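Local coordinates for protein luciferase-like monooxygenase (Streptomyces bottropensis, PDB 4US5) that probably acts as a flavin-dependent monooxygenase of the bacterial luciferase family, inserting oxygen into an organic substrate, at residues 11-16 with 54-59; 97-102 with 160-165; 235-240 with 286-291. All coordinates share one frame; numbering follows the deposited sequence.

Contact 1 (11-16 with 54-59); sequences EQAPVV and NAVPAP. With NA (sodium ion), chain R; NA (sodium ion), chain L; NA (sodium ion), chain Q.
The backbones of Pro14 and Asn54 form a single beta bridge, their CA atoms 4.4 Å apart, and the bond that crosses directly is Ala55 N to Ala13 O, 2.9 Å long and bent to 147° at the hydrogen. A water adds a second link: it lies 2.7 Å from Gln12 O and accepts from Val56 N. Alanine methyls on both segments, each met by a valine branch, fill the space beside the bridge. The CB of Ala13 meets Val56 CG2 at 3.7 Å, and Ala55 CB lies against Val15 CG2. Val15 reaches Ala55 because CG2 stands beside its own backbone N while CG1 is anti to it (chi1 -174°). Both segments belong to the loops that follow strands 6-11 and 42-45, at the C-terminal ends of the strands of a TIM barrel, the fold of the luciferase-like monooxygenases, whose active sites usually lie at that end. On the polar flank the amides of Gln12 and Asn54 are turned 56° apart, with Gln12 CG packed 3.3 Å from Asn54 OD1 and a second water joining Gln12 NE2 to that oxygen. NE2 also donates to Ser314 O. The other end of this amide, Gln12 OE1, coordinates a sodium ion at 2.6 Å, and with both ends engaged its rotation is fixed. Glu11 OE1 takes the N-H of Ala13 from above the carboxylate plane (2.8 Å) and pairs with Arg322; its OE2 binds another sodium ion. Asn54 O coordinates a third sodium, whose shell includes Ser159 of the second subunit.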
loop_
_atom_site.group_PDB
_atom_site.type_symbol
_atom_site.label_atom_id
_atom_site.label_comp_id
_atom_site.label_asym_id
_atom_site.label_seq_id
_atom_site.Cartn_x
_atom_site.Cartn_y
_atom_site.Cartn_z
ATOM N N GLU B 11 -8.578 -9.815 10.102
ATOM C CA GLU B 11 -9.483 -9.710 9.004
ATOM C C GLU B 11 -8.838 -10.277 7.732
ATOM O O GLU B 11 -7.887 -9.713 7.203
ATOM C CB GLU B 11 -9.864 -8.235 8.800
ATOM C CG GLU B 11 -10.536 -7.896 7.443
ATOM C CD GLU B 11 -11.915 -8.501 7.283
ATOM O OE1 GLU B 11 -12.074 -9.734 7.409
ATOM O OE2 GLU B 11 -12.868 -7.732 7.027
ATOM N N GLN B 12 -9.378 -11.386 7.243
ATOM C CA GLN B 12 -8.942 -11.942 5.963
ATOM C C GLN B 12 -9.834 -11.499 4.788
ATOM O O GLN B 12 -9.525 -11.753 3.636
ATOM C CB GLN B 12 -8.832 -13.459 6.074
ATOM C CG GLN B 12 -10.122 -14.222 5.954
ATOM C CD GLN B 12 -11.033 -14.166 7.168
ATOM O OE1 GLN B 12 -11.071 -13.186 7.923
ATOM N NE2 GLN B 12 -11.873 -15.169 7.285
ATOM N N ALA B 13 -10.897 -10.760 5.110
ATOM C CA ALA B 13 -11.803 -10.194 4.092
ATOM C C ALA B 13 -12.425 -11.265 3.195
ATOM O O ALA B 13 -12.223 -11.283 1.982
ATOM C CB ALA B 13 -11.108 -9.133 3.280
ATOM N N PRO B 14 -13.211 -12.149 3.802
ATOM C CA PRO B 14 -13.816 -13.187 2.987
ATOM C C PRO B 14 -14.790 -12.605 1.966
ATOM O O PRO B 14 -15.392 -11.563 2.194
ATOM C CB PRO B 14 -14.519 -14.083 4.014
ATOM C CG PRO B 14 -14.523 -13.340 5.278
ATOM C CD PRO B 14 -13.610 -12.206 5.212
ATOM N N VAL B 15 -14.902 -13.279 0.834
ATOM C CA VAL B 15 -15.873 -12.906 -0.193
ATOM C C VAL B 15 -17.034 -13.874 -0.072
ATOM O O VAL B 15 -16.844 -15.112 -0.035
ATOM C CB VAL B 15 -15.262 -12.992 -1.587
ATOM C CG1 VAL B 15 -16.253 -12.458 -2.630
ATOM C CG2 VAL B 15 -13.947 -12.184 -1.637
ATOM N N VAL B 16 -18.235 -13.325 0.022
ATOM C CA VAL B 16 -19.391 -14.123 0.428
ATOM C C VAL B 16 -20.409 -14.210 -0.749
ATOM O O VAL B 16 -20.479 -13.338 -1.601
ATOM C CB VAL B 16 -20.071 -13.557 1.663
ATOM C CG1 VAL B 16 -19.024 -13.318 2.773
ATOM C CG2 VAL B 16 -20.810 -12.265 1.373
ATOM N N ASN B 54 -11.157 -14.917 -0.657
ATOM C CA ASN B 54 -10.507 -13.897 0.192
ATOM C C ASN B 54 -10.096 -12.721 -0.685
ATOM O O ASN B 54 -9.444 -12.909 -1.724
ATOM C CB ASN B 54 -9.311 -14.491 0.901
ATOM C CG ASN B 54 -9.693 -15.404 2.044
ATOM O OD1 ASN B 54 -10.576 -15.106 2.848
ATOM N ND2 ASN B 54 -8.959 -16.505 2.180
ATOM N N ALA B 55 -10.403 -11.508 -0.239
ATOM C CA ALA B 55 -10.317 -10.302 -1.100
ATOM C C ALA B 55 -8.997 -9.497 -1.063
ATOM O O ALA B 55 -8.839 -8.578 -1.849
ATOM C CB ALA B 55 -11.458 -9.369 -0.771
ATOM N N VAL B 56 -8.091 -9.802 -0.141
ATOM C CA VAL B 56 -6.939 -8.946 0.088
ATOM C C VAL B 56 -5.611 -9.677 -0.070
ATOM O O VAL B 56 -5.134 -10.348 0.863
ATOM C CB VAL B 56 -6.939 -8.308 1.494
ATOM C CG1 VAL B 56 -5.731 -7.385 1.654
ATOM C CG2 VAL B 56 -8.194 -7.516 1.703
ATOM N N PRO B 57 -4.984 -9.508 -1.233
ATOM C CA PRO B 57 -3.630 -9.994 -1.435
ATOM C C PRO B 57 -2.575 -8.993 -0.967
ATOM O O PRO B 57 -1.373 -9.362 -0.892
ATOM C CB PRO B 57 -3.556 -10.177 -2.958
ATOM C CG PRO B 57 -4.451 -9.127 -3.505
ATOM C CD PRO B 57 -5.553 -8.945 -2.456
ATOM N N ALA B 58 -2.982 -7.733 -0.742
ATOM C CA ALA B 58 -2.070 -6.622 -0.432
ATOM C C ALA B 58 -2.559 -5.880 0.820
ATOM O O ALA B 58 -3.198 -4.834 0.731
ATOM C CB ALA B 58 -1.948 -5.670 -1.594
ATOM N N PRO B 59 -2.318 -6.470 1.997
ATOM C CA PRO B 59 -2.825 -5.893 3.233
ATOM C C PRO B 59 -2.405 -4.473 3.427
ATOM O O PRO B 59 -3.168 -3.675 3.995
ATOM C CB PRO B 59 -2.263 -6.826 4.334
ATOM C CG PRO B 59 -1.144 -7.581 3.685
ATOM C CD PRO B 59 -1.554 -7.708 2.234
HETATM NA NA NA R . -12.002 -12.234 10.130
HETATM NA NA NA L . -14.635 -8.136 4.892
HETATM NA NA NA Q . -7.084 -13.886 -2.788
HETATM O O HOH W 1 -7.381 -11.848 2.074
HETATM O O HOH W 2 -11.989 -16.787 4.502
HETATM O O HOH W 3 -16.567 -10.213 4.223
#

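Contact 2 (97-102 with 160-165); sequences LHALYP and PRMPGG. With NA (sodium ion), chain P.
His98, near the end of helix 87-100, lays its imidazole against the loop 160-165 and is gripped both at the ring edge and on a face. NE2 donates to Pro163 O over 2.8 Å, with the oxygen essentially in the ring plane. The bond is nearly straight, 167° at the hydrogen. Over one face, Gly165 CA stands 3.5 Å from the ring centroid and almost on the ring normal, a CH-pi contact made by the extended backbone of Gly165, which lays its CA over the ring. Glycine suits position 164, where the chain turns round the imidazole: Gly164 has a positive phi of 72°, and a CB there would point toward His98. With CG anti to the backbone N (chi1 170°), the ring extends from the helix into this cradle.

The apolar flank is looser. Ala99 CB, a single methyl, rests 4.0 Å from Pro160 CG and 4.1 Å from Met162 CG, the latter residue being selenomethionine. Pro163 and Gly164 lie at the exposed margin, whereas Pro160 and Met162 also pack on Ala55 and Ala22 of the second subunit, so the loop is held between its own helix and the dimer partner. Arg95, one turn back on the helix, hydrogen-bonds Pro160 O and Gly164 O, tying down both arms of the loop.

On the other nitrogen, ND1 binds a sodium ion at 2.9 Å, and a water bound to that sodium donates to Gly165 O. A metal on ND1 and a proton donated from NE2 imply that the imidazole is probably neutral, with its proton on NE2.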
loop_
_atom_site.group_PDB
_atom_site.type_symbol
_atom_site.label_atom_id
_atom_site.label_comp_id
_atom_site.label_asym_id
_atom_site.label_seq_id
_atom_site.Cartn_x
_atom_site.Cartn_y
_atom_site.Cartn_z
ATOM N N LEU B 97 3.764 3.883 6.198
ATOM C CA LEU B 97 2.575 3.810 7.034
ATOM C C LEU B 97 2.804 4.487 8.365
ATOM O O LEU B 97 1.961 5.246 8.831
ATOM C CB LEU B 97 2.124 2.349 7.215
ATOM C CG LEU B 97 1.486 1.689 5.974
ATOM C CD1 LEU B 97 1.404 0.187 6.127
ATOM C CD2 LEU B 97 0.106 2.235 5.701
ATOM N N HIS B 98 3.960 4.204 8.972
ATOM C CA HIS B 98 4.302 4.800 10.271
ATOM C C HIS B 98 4.391 6.321 10.156
ATOM O O HIS B 98 3.980 7.031 11.068
ATOM C CB HIS B 98 5.600 4.184 10.784
ATOM C CG HIS B 98 6.174 4.861 11.982
ATOM N ND1 HIS B 98 5.643 4.700 13.242
ATOM C CD2 HIS B 98 7.282 5.631 12.131
ATOM C CE1 HIS B 98 6.383 5.365 14.114
ATOM N NE2 HIS B 98 7.375 5.959 13.459
ATOM N N ALA B 99 4.886 6.821 9.030
ATOM C CA ALA B 99 5.019 8.270 8.846
ATOM C C ALA B 99 3.656 8.941 8.683
ATOM O O ALA B 99 3.463 10.075 9.129
ATOM C CB ALA B 99 5.924 8.565 7.662
ATOM N N LEU B 100 2.672 8.207 8.133
ATOM C CA LEU B 100 1.294 8.667 8.049
ATOM C C LEU B 100 0.545 8.523 9.386
ATOM O O LEU B 100 -0.316 9.347 9.700
ATOM C CB LEU B 100 0.546 7.880 6.987
ATOM C CG LEU B 100 0.814 8.254 5.541
ATOM C CD1 LEU B 100 0.128 7.252 4.617
ATOM C CD2 LEU B 100 0.289 9.650 5.263
ATOM N N TYR B 101 0.867 7.463 10.158
ATOM C CA TYR B 101 0.047 7.042 11.293
ATOM C C TYR B 101 0.979 6.726 12.478
ATOM O O TYR B 101 1.210 5.563 12.827
ATOM C CB TYR B 101 -0.793 5.806 10.892
ATOM C CG TYR B 101 -1.616 6.002 9.618
ATOM C CD1 TYR B 101 -2.619 6.954 9.549
ATOM C CD2 TYR B 101 -1.311 5.278 8.451
ATOM C CE1 TYR B 101 -3.364 7.139 8.390
ATOM C CE2 TYR B 101 -2.029 5.461 7.296
ATOM C CZ TYR B 101 -3.043 6.395 7.257
ATOM O OH TYR B 101 -3.722 6.601 6.110
ATOM N N PRO B 102 1.614 7.772 13.025
ATOM C CA PRO B 102 2.691 7.574 13.940
ATOM C C PRO B 102 2.340 6.683 15.123
ATOM O O PRO B 102 1.382 6.913 15.824
ATOM C CB PRO B 102 3.067 9.020 14.390
ATOM C CG PRO B 102 1.978 9.890 13.888
ATOM C CD PRO B 102 1.415 9.193 12.692
ATOM N N PRO B 160 10.716 6.536 4.484
ATOM C CA PRO B 160 10.969 7.814 5.102
ATOM C C PRO B 160 11.421 7.610 6.538
ATOM O O PRO B 160 10.793 6.830 7.273
ATOM C CB PRO B 160 9.616 8.503 5.062
ATOM C CG PRO B 160 8.608 7.402 4.984
ATOM C CD PRO B 160 9.273 6.203 4.435
ATOM N N ARG B 161 12.475 8.308 6.941
ATOM C CA ARG B 161 12.950 8.259 8.327
ATOM C C ARG B 161 12.074 9.072 9.248
ATOM O O ARG B 161 11.747 10.210 8.954
ATOM C CB ARG B 161 14.383 8.820 8.418
ATOM C CG ARG B 161 15.389 8.134 7.518
ATOM C CD ARG B 161 16.826 8.646 7.732
ATOM N NE ARG B 161 16.937 10.084 7.543
ATOM C CZ ARG B 161 18.079 10.765 7.586
ATOM N NH1 ARG B 161 19.235 10.149 7.810
ATOM N NH2 ARG B 161 18.061 12.081 7.394
HETATM N N MSE B 162 11.658 8.468 10.349
HETATM C CA MSE B 162 10.992 9.157 11.432
HETATM C C MSE B 162 11.387 8.441 12.708
HETATM O O MSE B 162 11.713 7.243 12.677
HETATM C CB MSE B 162 9.461 9.083 11.351
HETATM C CG MSE B 162 8.832 9.857 10.180
HETATM SE SE MSE B 162 9.213 11.783 10.330
HETATM C CE MSE B 162 7.999 12.247 11.768
ATOM N N PRO B 163 11.294 9.137 13.853
ATOM C CA PRO B 163 11.473 8.434 15.127
ATOM C C PRO B 163 10.499 7.246 15.278
ATOM O O PRO B 163 9.322 7.362 14.928
ATOM C CB PRO B 163 11.165 9.515 16.174
ATOM C CG PRO B 163 11.454 10.817 15.475
ATOM C CD PRO B 163 10.989 10.568 14.054
ATOM N N GLY B 164 10.987 6.181 15.904
ATOM C CA GLY B 164 10.184 5.018 16.183
ATOM C C GLY B 164 9.909 4.253 14.881
ATOM O O GLY B 164 10.613 4.400 13.886
ATOM N N GLY B 165 8.907 3.394 14.916
ATOM C CA GLY B 165 8.668 2.546 13.760
ATOM C C GLY B 165 7.511 1.629 14.009
ATOM O O GLY B 165 6.943 1.623 15.108
HETATM NA NA NA P . 3.856 2.599 13.951
HETATM O O HOH W 4 4.262 1.420 16.563
#

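Contact 3 (235-240 with 286-291); sequences EAQRVY and YVVGSP
Helix 233-251 packs on strand 286-289 within a beta-alpha-beta crossover of the TIM barrel that starts from strand 221-229, the axes of the two short segments approaching to 7.1 Å at an angle of 139°. The principal aromatic contact is CH-pi: Val288 CG2 sits over the centre of the Tyr240 ring, 3.4 Å from its centroid. Valine suits the site because its two branches serve two partners. While CG2 covers the ring, CG1, anti to the backbone N (chi1 -179°), meets Ala236 CB at 3.8 Å and is crossed by the Gln237 amide through NE2. At the ring edge Tyr286 CD2 lies in the plane of Tyr240, and the two side chains cross at about a right angle; the Tyr286 ring itself stacks with His243.

The small methyl of Ala236 allows a close backbone approach, its CA 5.0 Å from Gly289 CA and its CB 3.5 Å from Gly289 O. Glycine fits position 289 for its backbone angles, at which a CB would be jammed against the carbonyl O of Val288.

The polar link is made by solvent: one water accepts the N-H of Tyr286 at 3.0 Å and is hydrogen-bonded to Tyr240 OH at 3.1 Å.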
loop_
_atom_site.group_PDB
_atom_site.type_symbol
_atom_site.label_atom_id
_atom_site.label_comp_id
_atom_site.label_asym_id
_atom_site.label_seq_id
_atom_site.Cartn_x
_atom_site.Cartn_y
_atom_site.Cartn_z
ATOM N N GLU B 235 -28.954 -19.382 17.615
ATOM C CA GLU B 235 -28.655 -18.405 16.565
ATOM C C GLU B 235 -27.151 -18.524 16.174
ATOM O O GLU B 235 -26.802 -18.451 15.006
ATOM C CB GLU B 235 -29.001 -16.993 16.998
ATOM C CG GLU B 235 -28.791 -15.944 15.890
ATOM C CD GLU B 235 -29.555 -16.224 14.574
ATOM O OE1 GLU B 235 -30.607 -16.907 14.560
ATOM O OE2 GLU B 235 -29.122 -15.683 13.542
ATOM N N ALA B 236 -26.294 -18.722 17.159
ATOM C CA ALA B 236 -24.850 -18.909 16.864
ATOM C C ALA B 236 -24.660 -20.100 15.953
ATOM O O ALA B 236 -23.838 -20.047 15.018
ATOM C CB ALA B 236 -24.049 -19.096 18.134
ATOM N N GLN B 237 -25.380 -21.211 16.214
ATOM C CA GLN B 237 -25.208 -22.415 15.374
ATOM C C GLN B 237 -25.655 -22.170 13.954
ATOM O O GLN B 237 -25.047 -22.666 13.011
ATOM C CB GLN B 237 -25.974 -23.618 15.947
ATOM C CG GLN B 237 -25.305 -24.229 17.178
ATOM C CD GLN B 237 -23.913 -24.746 16.890
ATOM O OE1 GLN B 237 -23.667 -25.381 15.858
ATOM N NE2 GLN B 237 -23.006 -24.478 17.781
ATOM N N ARG B 238 -26.720 -21.395 13.789
ATOM C CA ARG B 238 -27.196 -21.033 12.466
ATOM C C ARG B 238 -26.102 -20.234 11.698
ATOM O O ARG B 238 -25.769 -20.564 10.557
ATOM C CB ARG B 238 -28.465 -20.201 12.549
ATOM C CG ARG B 238 -28.946 -19.627 11.219
ATOM C CD ARG B 238 -30.116 -18.656 11.380
ATOM N NE ARG B 238 -30.273 -17.879 10.138
ATOM C CZ ARG B 238 -29.636 -16.752 9.834
ATOM N NH1 ARG B 238 -28.871 -16.126 10.716
ATOM N NH2 ARG B 238 -29.839 -16.199 8.647
ATOM N N VAL B 239 -25.568 -19.210 12.340
ATOM C CA VAL B 239 -24.507 -18.365 11.704
ATOM C C VAL B 239 -23.244 -19.241 11.381
ATOM O O VAL B 239 -22.615 -19.091 10.324
ATOM C CB VAL B 239 -24.157 -17.141 12.590
ATOM C CG1 VAL B 239 -23.038 -16.312 11.952
ATOM C CG2 VAL B 239 -25.386 -16.276 12.810
ATOM N N TYR B 240 -22.939 -20.201 12.253
ATOM C CA TYR B 240 -21.793 -21.101 12.100
ATOM C C TYR B 240 -21.932 -22.100 10.948
ATOM O O TYR B 240 -20.949 -22.601 10.451
ATOM C CB TYR B 240 -21.616 -21.887 13.421
ATOM C CG TYR B 240 -20.483 -22.848 13.472
ATOM C CD1 TYR B 240 -19.187 -22.477 13.100
ATOM C CD2 TYR B 240 -20.673 -24.139 13.992
ATOM C CE1 TYR B 240 -18.129 -23.368 13.190
ATOM C CE2 TYR B 240 -19.605 -25.025 14.117
ATOM C CZ TYR B 240 -18.350 -24.636 13.721
ATOM O OH TYR B 240 -17.319 -25.537 13.816
ATOM N N TYR B 286 -13.016 -23.916 16.107
ATOM C CA TYR B 286 -13.777 -22.691 15.968
ATOM C C TYR B 286 -14.714 -22.586 17.169
ATOM O O TYR B 286 -15.403 -23.552 17.532
ATOM C CB TYR B 286 -14.609 -22.729 14.682
ATOM C CG TYR B 286 -13.815 -22.968 13.422
ATOM C CD1 TYR B 286 -12.536 -22.464 13.258
ATOM C CD2 TYR B 286 -14.369 -23.684 12.364
ATOM C CE1 TYR B 286 -11.841 -22.659 12.082
ATOM C CE2 TYR B 286 -13.670 -23.882 11.179
ATOM C CZ TYR B 286 -12.415 -23.388 11.051
ATOM O OH TYR B 286 -11.710 -23.568 9.904
ATOM N N VAL B 287 -14.726 -21.418 17.795
ATOM C CA VAL B 287 -15.475 -21.204 19.024
ATOM C C VAL B 287 -16.806 -20.588 18.714
ATOM O O VAL B 287 -16.873 -19.475 18.162
ATOM C CB VAL B 287 -14.672 -20.331 19.981
ATOM C CG1 VAL B 287 -15.469 -19.999 21.239
ATOM C CG2 VAL B 287 -13.379 -21.038 20.340
ATOM N N VAL B 288 -17.882 -21.274 19.121
ATOM C CA VAL B 288 -19.240 -20.912 18.710
ATOM C C VAL B 288 -20.160 -20.886 19.916
ATOM O O VAL B 288 -20.074 -21.782 20.783
ATOM C CB VAL B 288 -19.817 -21.935 17.719
ATOM C CG1 VAL B 288 -21.222 -21.530 17.266
ATOM C CG2 VAL B 288 -18.891 -22.108 16.532
ATOM N N GLY B 289 -21.060 -19.912 19.964
ATOM C CA GLY B 289 -22.128 -19.915 20.961
ATOM C C GLY B 289 -22.647 -18.570 21.377
ATOM O O GLY B 289 -22.338 -17.526 20.767
ATOM N N SER B 290 -23.423 -18.594 22.470
ATOM C CA SER B 290 -23.891 -17.401 23.127
ATOM C C SER B 290 -22.730 -16.621 23.711
ATOM O O SER B 290 -21.625 -17.152 23.842
ATOM C CB SER B 290 -24.852 -17.800 24.262
ATOM O OG SER B 290 -24.115 -18.465 25.259
ATOM N N PRO B 291 -22.956 -15.334 24.070
ATOM C CA PRO B 291 -21.888 -14.563 24.652
ATOM C C PRO B 291 -21.256 -15.215 25.879
ATOM O O PRO B 291 -20.022 -15.277 25.976
ATOM C CB PRO B 291 -22.575 -13.237 25.039
ATOM C CG PRO B 291 -23.719 -13.135 24.113
ATOM C CD PRO B 291 -24.197 -14.542 23.949
HETATM O O HOH W 5 -14.682 -26.269 15.254
#

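From the N terminus, contact 1 comes first: segment 11-16 follows strand 6-11, and segment 54-59 lies in the loop after strand 42-45. It closes the loop holding helix 21-38 and joins the loops that follow two neighbouring barrel strands. Contact 2 then links helix 87-100 to the segment entering strand 167-172, spanning strand 105-110 and the helices beyond it. Contact 3 ties helix 233-251 to strand 286-289, closing the loop that contains helix 261-268. The loops run in series, none nested or crossed. Contacts 2 and 3 lie on opposite sides of the chain's centre, their centres about 40 Å apart; contact 1 lies nearer that centre. Contacts 1 and 2 both touch the second subunit.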